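Local atomic coordinates of protein-tyrosine phosphatase mitochondrial 1 (Mus musculus, PDB entry 3RGO), a protein that dephosphorylates phosphatidylglycerophosphate to phosphatidylglycerol, a step on the mitochondrial route to cardiolipin, and belongs to the dual-specificity protein-tyrosine phosphatases. Residues L23-E37 with W51-T63. Sequence-based numbering, arbitrary orientation.
With SO4 (sulfate ion), chain C.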
loop_
_atom_site.group_PDB
_atom_site.type_symbol
_atom_site.label_atom_id
_atom_site.label_comp_id
_atom_site.label_asym_id
_atom_site.label_seq_id
_atom_site.Cartn_x
_atom_site.Cartn_y
_atom_site.Cartn_z
ATOM N N LEU A 23 -9.167 -3.904 -12.991
ATOM C CA LEU A 23 -7.922 -3.521 -12.336
ATOM C C LEU A 23 -6.695 -3.895 -13.161
ATOM O O LEU A 23 -5.755 -3.110 -13.281
ATOM C CB LEU A 23 -7.833 -4.151 -10.945
ATOM C CG LEU A 23 -8.788 -3.558 -9.909
ATOM C CD1 LEU A 23 -8.711 -4.325 -8.595
ATOM C CD2 LEU A 23 -8.478 -2.084 -9.700
ATOM N N VAL A 24 -6.715 -5.094 -13.732
ATOM C CA VAL A 24 -5.572 -5.610 -14.477
ATOM C C VAL A 24 -5.442 -4.983 -15.865
ATOM O O VAL A 24 -4.359 -4.560 -16.265
ATOM C CB VAL A 24 -5.647 -7.144 -14.614
ATOM C CG1 VAL A 24 -4.569 -7.649 -15.561
ATOM C CG2 VAL A 24 -5.526 -7.803 -13.249
ATOM N N LEU A 25 -6.550 -4.924 -16.595
ATOM C CA LEU A 25 -6.537 -4.404 -17.957
ATOM C C LEU A 25 -6.470 -2.878 -18.000
ATOM O O LEU A 25 -5.687 -2.306 -18.758
ATOM C CB LEU A 25 -7.764 -4.899 -18.726
ATOM C CG LEU A 25 -7.902 -6.418 -18.829
ATOM C CD1 LEU A 25 -9.259 -6.799 -19.394
ATOM C CD2 LEU A 25 -6.781 -7.000 -19.673
ATOM N N ASP A 26 -7.288 -2.223 -17.183
ATOM C CA ASP A 26 -7.399 -0.766 -17.228
ATOM C C ASP A 26 -6.356 -0.031 -16.380
ATOM O O ASP A 26 -5.855 1.018 -16.784
ATOM C CB ASP A 26 -8.809 -0.324 -16.826
ATOM C CG ASP A 26 -9.869 -0.810 -17.796
ATOM O OD1 ASP A 26 -9.499 -1.341 -18.865
ATOM O OD2 ASP A 26 -11.070 -0.663 -17.490
ATOM N N GLU A 27 -6.035 -0.578 -15.211
ATOM C CA GLU A 27 -5.111 0.082 -14.290
ATOM C C GLU A 27 -3.724 -0.560 -14.299
ATOM O O GLU A 27 -2.843 -0.150 -13.546
ATOM C CB GLU A 27 -5.674 0.072 -12.865
ATOM C CG GLU A 27 -7.091 0.606 -12.741
ATOM C CD GLU A 27 -7.195 2.090 -13.029
ATOM O OE1 GLU A 27 -6.154 2.726 -13.297
ATOM O OE2 GLU A 27 -8.324 2.623 -12.987
ATOM N N ASN A 28 -3.551 -1.571 -15.146
ATOM C CA ASN A 28 -2.280 -2.286 -15.288
ATOM C C ASN A 28 -1.765 -2.890 -13.983
ATOM O O ASN A 28 -0.558 -3.055 -13.800
ATOM C CB ASN A 28 -1.211 -1.382 -15.916
ATOM C CG ASN A 28 -0.045 -2.172 -16.497
ATOM O OD1 ASN A 28 1.007 -1.610 -16.818
ATOM N ND2 ASN A 28 -0.227 -3.481 -16.634
ATOM N N VAL A 29 -2.686 -3.221 -13.083
ATOM C CA VAL A 29 -2.319 -3.821 -11.806
ATOM C C VAL A 29 -1.711 -5.208 -11.997
ATOM O O VAL A 29 -2.371 -6.121 -12.496
ATOM C CB VAL A 29 -3.535 -3.941 -10.865
ATOM C CG1 VAL A 29 -3.185 -4.788 -9.653
ATOM C CG2 VAL A 29 -4.029 -2.562 -10.443
ATOM N N ARG A 30 -0.454 -5.362 -11.595
ATOM C CA ARG A 30 0.210 -6.660 -11.654
ATOM C C ARG A 30 0.668 -7.102 -10.274
ATOM O O ARG A 30 1.220 -8.187 -10.106
ATOM C CB ARG A 30 1.396 -6.618 -12.618
ATOM C CG ARG A 30 0.986 -6.400 -14.060
ATOM C CD ARG A 30 0.129 -7.554 -14.549
ATOM N NE ARG A 30 -0.804 -7.133 -15.587
ATOM C CZ ARG A 30 -0.482 -6.996 -16.869
ATOM N NH1 ARG A 30 0.760 -7.238 -17.271
ATOM N NH2 ARG A 30 -1.397 -6.610 -17.748
ATOM N N GLY A 31 0.441 -6.250 -9.281
ATOM C CA GLY A 31 0.806 -6.570 -7.918
ATOM C C GLY A 31 -0.265 -6.075 -6.971
ATOM O O GLY A 31 -0.952 -5.097 -7.253
ATOM N N VAL A 32 -0.427 -6.761 -5.852
ATOM C CA VAL A 32 -1.395 -6.328 -4.856
ATOM C C VAL A 32 -0.788 -6.498 -3.474
ATOM O O VAL A 32 -0.185 -7.529 -3.167
ATOM C CB VAL A 32 -2.741 -7.085 -4.989
ATOM C CG1 VAL A 32 -2.521 -8.587 -4.932
ATOM C CG2 VAL A 32 -3.745 -6.635 -3.917
ATOM N N ILE A 33 -0.896 -5.452 -2.664
ATOM C CA ILE A 33 -0.472 -5.527 -1.278
ATOM C C ILE A 33 -1.721 -5.651 -0.433
ATOM O O ILE A 33 -2.558 -4.752 -0.413
ATOM C CB ILE A 33 0.337 -4.295 -0.845
ATOM C CG1 ILE A 33 1.621 -4.200 -1.675
ATOM C CG2 ILE A 33 0.649 -4.371 0.651
ATOM C CD1 ILE A 33 2.504 -3.004 -1.330
ATOM N N THR A 34 -1.855 -6.786 0.240
ATOM C CA THR A 34 -3.034 -7.059 1.051
ATOM C C THR A 34 -2.681 -7.006 2.524
ATOM O O THR A 34 -1.842 -7.762 3.003
ATOM C CB THR A 34 -3.640 -8.431 0.718
ATOM O OG1 THR A 34 -4.060 -8.442 -0.654
ATOM C CG2 THR A 34 -4.835 -8.727 1.622
ATOM N N MET A 35 -3.326 -6.101 3.244
ATOM C CA MET A 35 -3.044 -5.937 4.657
ATOM C C MET A 35 -4.172 -6.500 5.502
ATOM O O MET A 35 -5.348 -6.318 5.187
ATOM C CB MET A 35 -2.799 -4.464 4.984
ATOM C CG MET A 35 -1.506 -3.928 4.391
ATOM S SD MET A 35 -1.450 -2.130 4.322
ATOM C CE MET A 35 -2.228 -1.874 2.734
ATOM N N ASN A 36 -3.792 -7.198 6.568
ATOM C CA ASN A 36 -4.739 -7.759 7.526
ATOM C C ASN A 36 -5.891 -8.529 6.888
ATOM O O ASN A 36 -7.039 -8.379 7.295
ATOM C CB ASN A 36 -5.292 -6.665 8.442
ATOM C CG ASN A 36 -4.272 -6.184 9.460
ATOM O OD1 ASN A 36 -4.593 -5.394 10.351
ATOM N ND2 ASN A 36 -3.042 -6.668 9.341
ATOM N N GLU A 37 -5.578 -9.350 5.891
ATOM C CA GLU A 37 -6.580 -10.219 5.281
ATOM C C GLU A 37 -7.402 -10.928 6.358
ATOM O O GLU A 37 -6.867 -11.714 7.141
ATOM C CB GLU A 37 -5.907 -11.246 4.367
ATOM C CG GLU A 37 -6.855 -12.289 3.802
ATOM C CD GLU A 37 -6.135 -13.345 2.986
ATOM O OE1 GLU A 37 -5.723 -14.371 3.569
ATOM O OE2 GLU A 37 -5.981 -13.150 1.761
ATOM N N TRP A 51 -5.457 -14.443 -7.933
ATOM C CA TRP A 51 -4.628 -13.331 -8.378
ATOM C C TRP A 51 -3.595 -13.798 -9.409
ATOM O O TRP A 51 -3.403 -13.154 -10.442
ATOM C CB TRP A 51 -3.930 -12.656 -7.194
ATOM C CG TRP A 51 -4.798 -11.711 -6.407
ATOM C CD1 TRP A 51 -5.122 -11.803 -5.083
ATOM C CD2 TRP A 51 -5.439 -10.523 -6.893
ATOM N NE1 TRP A 51 -5.922 -10.748 -4.714
ATOM C CE2 TRP A 51 -6.132 -9.949 -5.807
ATOM C CE3 TRP A 51 -5.491 -9.890 -8.137
ATOM C CZ2 TRP A 51 -6.870 -8.773 -5.930
ATOM C CZ3 TRP A 51 -6.226 -8.724 -8.258
ATOM C CH2 TRP A 51 -6.905 -8.177 -7.160
ATOM N N LYS A 52 -2.925 -14.910 -9.117
ATOM C CA LYS A 52 -1.958 -15.481 -10.050
ATOM C C LYS A 52 -2.582 -15.673 -11.429
ATOM O O LYS A 52 -1.994 -15.294 -12.444
ATOM C CB LYS A 52 -1.431 -16.826 -9.543
ATOM C CG LYS A 52 -0.555 -16.748 -8.304
ATOM C CD LYS A 52 0.150 -18.078 -8.058
ATOM C CE LYS A 52 -0.840 -19.238 -8.062
ATOM N NZ LYS A 52 -0.163 -20.556 -7.916
ATOM N N LYS A 53 -3.771 -16.272 -11.451
ATOM C CA LYS A 53 -4.506 -16.507 -12.691
ATOM C C LYS A 53 -4.614 -15.238 -13.533
ATOM O O LYS A 53 -4.466 -15.278 -14.755
ATOM C CB LYS A 53 -5.910 -17.045 -12.392
ATOM C CG LYS A 53 -6.004 -18.562 -12.264
ATOM C CD LYS A 53 -5.180 -19.087 -11.099
ATOM C CE LYS A 53 -5.497 -20.546 -10.806
ATOM N NZ LYS A 53 -4.758 -21.045 -9.610
ATOM N N ALA A 54 -4.878 -14.116 -12.871
ATOM C CA ALA A 54 -5.006 -12.835 -13.557
ATOM C C ALA A 54 -3.645 -12.193 -13.790
ATOM O O ALA A 54 -3.555 -11.086 -14.315
ATOM C CB ALA A 54 -5.911 -11.898 -12.771
ATOM N N GLY A 55 -2.588 -12.889 -13.385
ATOM C CA GLY A 55 -1.235 -12.413 -13.607
ATOM C C GLY A 55 -0.765 -11.368 -12.608
ATOM O O GLY A 55 0.162 -10.610 -12.890
ATOM N N VAL A 56 -1.396 -11.314 -11.442
ATOM C CA VAL A 56 -0.930 -10.397 -10.405
ATOM C C VAL A 56 -0.396 -11.113 -9.166
ATOM O O VAL A 56 -0.995 -12.063 -8.668
ATOM C CB VAL A 56 -1.989 -9.324 -10.028
ATOM C CG1 VAL A 56 -3.296 -9.583 -10.728
ATOM C CG2 VAL A 56 -2.160 -9.220 -8.508
ATOM N N GLU A 57 0.756 -10.649 -8.694
ATOM C CA GLU A 57 1.387 -11.189 -7.502
ATOM C C GLU A 57 0.832 -10.502 -6.256
ATOM O O GLU A 57 0.753 -9.271 -6.200
ATOM C CB GLU A 57 2.901 -10.979 -7.577
ATOM C CG GLU A 57 3.682 -11.579 -6.420
ATOM C CD GLU A 57 5.163 -11.245 -6.492
ATOM O OE1 GLU A 57 5.548 -10.441 -7.368
ATOM O OE2 GLU A 57 5.940 -11.781 -5.671
ATOM N N GLN A 58 0.458 -11.298 -5.260
ATOM C CA GLN A 58 -0.068 -10.763 -4.008
ATOM C C GLN A 58 0.977 -10.817 -2.905
ATOM O O GLN A 58 1.597 -11.856 -2.672
ATOM C CB GLN A 58 -1.318 -11.532 -3.564
ATOM C CG GLN A 58 -1.931 -11.013 -2.257
ATOM C CD GLN A 58 -3.140 -11.815 -1.808
ATOM O OE1 GLN A 58 -3.067 -13.035 -1.657
ATOM N NE2 GLN A 58 -4.259 -11.132 -1.587
ATOM N N LEU A 59 1.184 -9.685 -2.242
ATOM C CA LEU A 59 2.002 -9.638 -1.038
ATOM C C LEU A 59 1.088 -9.406 0.164
ATOM O O LEU A 59 0.360 -8.416 0.216
ATOM C CB LEU A 59 3.046 -8.523 -1.136
ATOM C CG LEU A 59 3.714 -8.099 0.180
ATOM C CD1 LEU A 59 4.503 -9.250 0.790
ATOM C CD2 LEU A 59 4.608 -6.884 -0.043
ATOM N N ARG A 60 1.110 -10.329 1.118
ATOM C CA ARG A 60 0.279 -10.199 2.303
ATOM C C ARG A 60 1.097 -9.687 3.469
ATOM O O ARG A 60 2.146 -10.248 3.798
ATOM C CB ARG A 60 -0.370 -11.535 2.674
ATOM C CG ARG A 60 -1.637 -11.845 1.903
ATOM C CD ARG A 60 -2.339 -13.058 2.492
ATOM N NE ARG A 60 -1.435 -14.200 2.593
ATOM C CZ ARG A 60 -1.235 -15.081 1.620
ATOM N NH1 ARG A 60 -1.881 -14.956 0.467
ATOM N NH2 ARG A 60 -0.392 -16.088 1.797
ATOM N N LEU A 61 0.616 -8.614 4.087
ATOM C CA LEU A 61 1.294 -8.048 5.241
ATOM C C LEU A 61 0.325 -7.929 6.410
ATOM O O LEU A 61 -0.874 -7.720 6.223
ATOM C CB LEU A 61 1.895 -6.679 4.908
ATOM C CG LEU A 61 2.974 -6.639 3.828
ATOM C CD1 LEU A 61 3.302 -5.203 3.460
ATOM C CD2 LEU A 61 4.231 -7.385 4.281
ATOM N N SER A 62 0.857 -8.078 7.615
ATOM C CA SER A 62 0.070 -7.902 8.824
ATOM C C SER A 62 0.537 -6.662 9.575
ATOM O O SER A 62 1.730 -6.349 9.595
ATOM C CB SER A 62 0.195 -9.132 9.729
ATOM O OG SER A 62 -0.514 -10.240 9.195
ATOM N N THR A 63 -0.404 -5.946 10.179
ATOM C CA THR A 63 -0.050 -4.857 11.077
ATOM C C THR A 63 0.351 -5.465 12.406
ATOM O O THR A 63 -0.095 -6.561 12.752
ATOM C CB THR A 63 -1.234 -3.912 11.334
ATOM O OG1 THR A 63 -2.347 -4.672 11.827
ATOM C CG2 THR A 63 -1.632 -3.186 10.059
HETATM S S SO4 C . -4.658 -3.157 14.054
HETATM O O1 SO4 C . -3.202 -3.278 13.979
HETATM O O2 SO4 C . -5.026 -1.747 14.203
HETATM O O3 SO4 C . -5.247 -3.695 12.828
HETATM O O4 SO4 C . -5.152 -3.917 15.201
HETATM O O HOH W 1 2.936 -9.967 -11.739
#
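Val32 and Leu59 sit within a parallel pairing of strands 29-35 and 57-61, whose axes run 20° apart. The backbone evidence is a ladder of six hydrogen bonds, from Glu57 N to Arg30 O through to Asn36 N to Leu61 O; its straightest rung, Leu59 N to Val32 O, measures 2.7 Å. Where the strands begin, a water donates to Arg30 O and to Gly55 O, the carbonyl of the glycine whose positive phi makes the Schellman motif that ends helix 48-53.

Between side chains, Gln58 NE2 donates to Thr34 OG1 at 2.9 Å, bent to 139° and with the amide plane tilted. Gln58 holds CG anti to its own backbone N and stays extended, which carries the amide across to the threonine. Thr34 OG1 is also hydrogen-bonded to His95 NE2. With an alanine in place of Gln58 the amide is gone, and Thr34 OG1 would probably lack a donor on this side while Val32 CG1 loses the cover of Gln58 CG.

Apolar contacts centre on Val32 CG1, which lies 3.9 Å from the centroid of the Trp51 five-membered ring and 5° off its normal, a CH-pi contact over the face. The same methyl meets Val56 CG2 at 3.6 Å and packs on Gln58 CB. On the other face of the sheet, Ile33 CG2 touches Leu61 CD1 at 4.0 Å.

The strands' C-terminal ends reach the predicted phosphocysteine residue Cys96, touched by Asn36, and a sulfate, probably from the crystallisation liquor, whose O1 lies 2.7 Å from Thr63 OG1; Met66 N, Gly68 N and Arg102 NE complete its site. Helix 48-53 packs through Trp51 on the Val32 face, completing a beta-alpha-beta unit; Phe81 of helix 72-88 and Met106 of helix 102-115 back the Ile33 face. Strand 57-61 is one of the sheet's two edge strands, and strand 91-95 flanks 29-35.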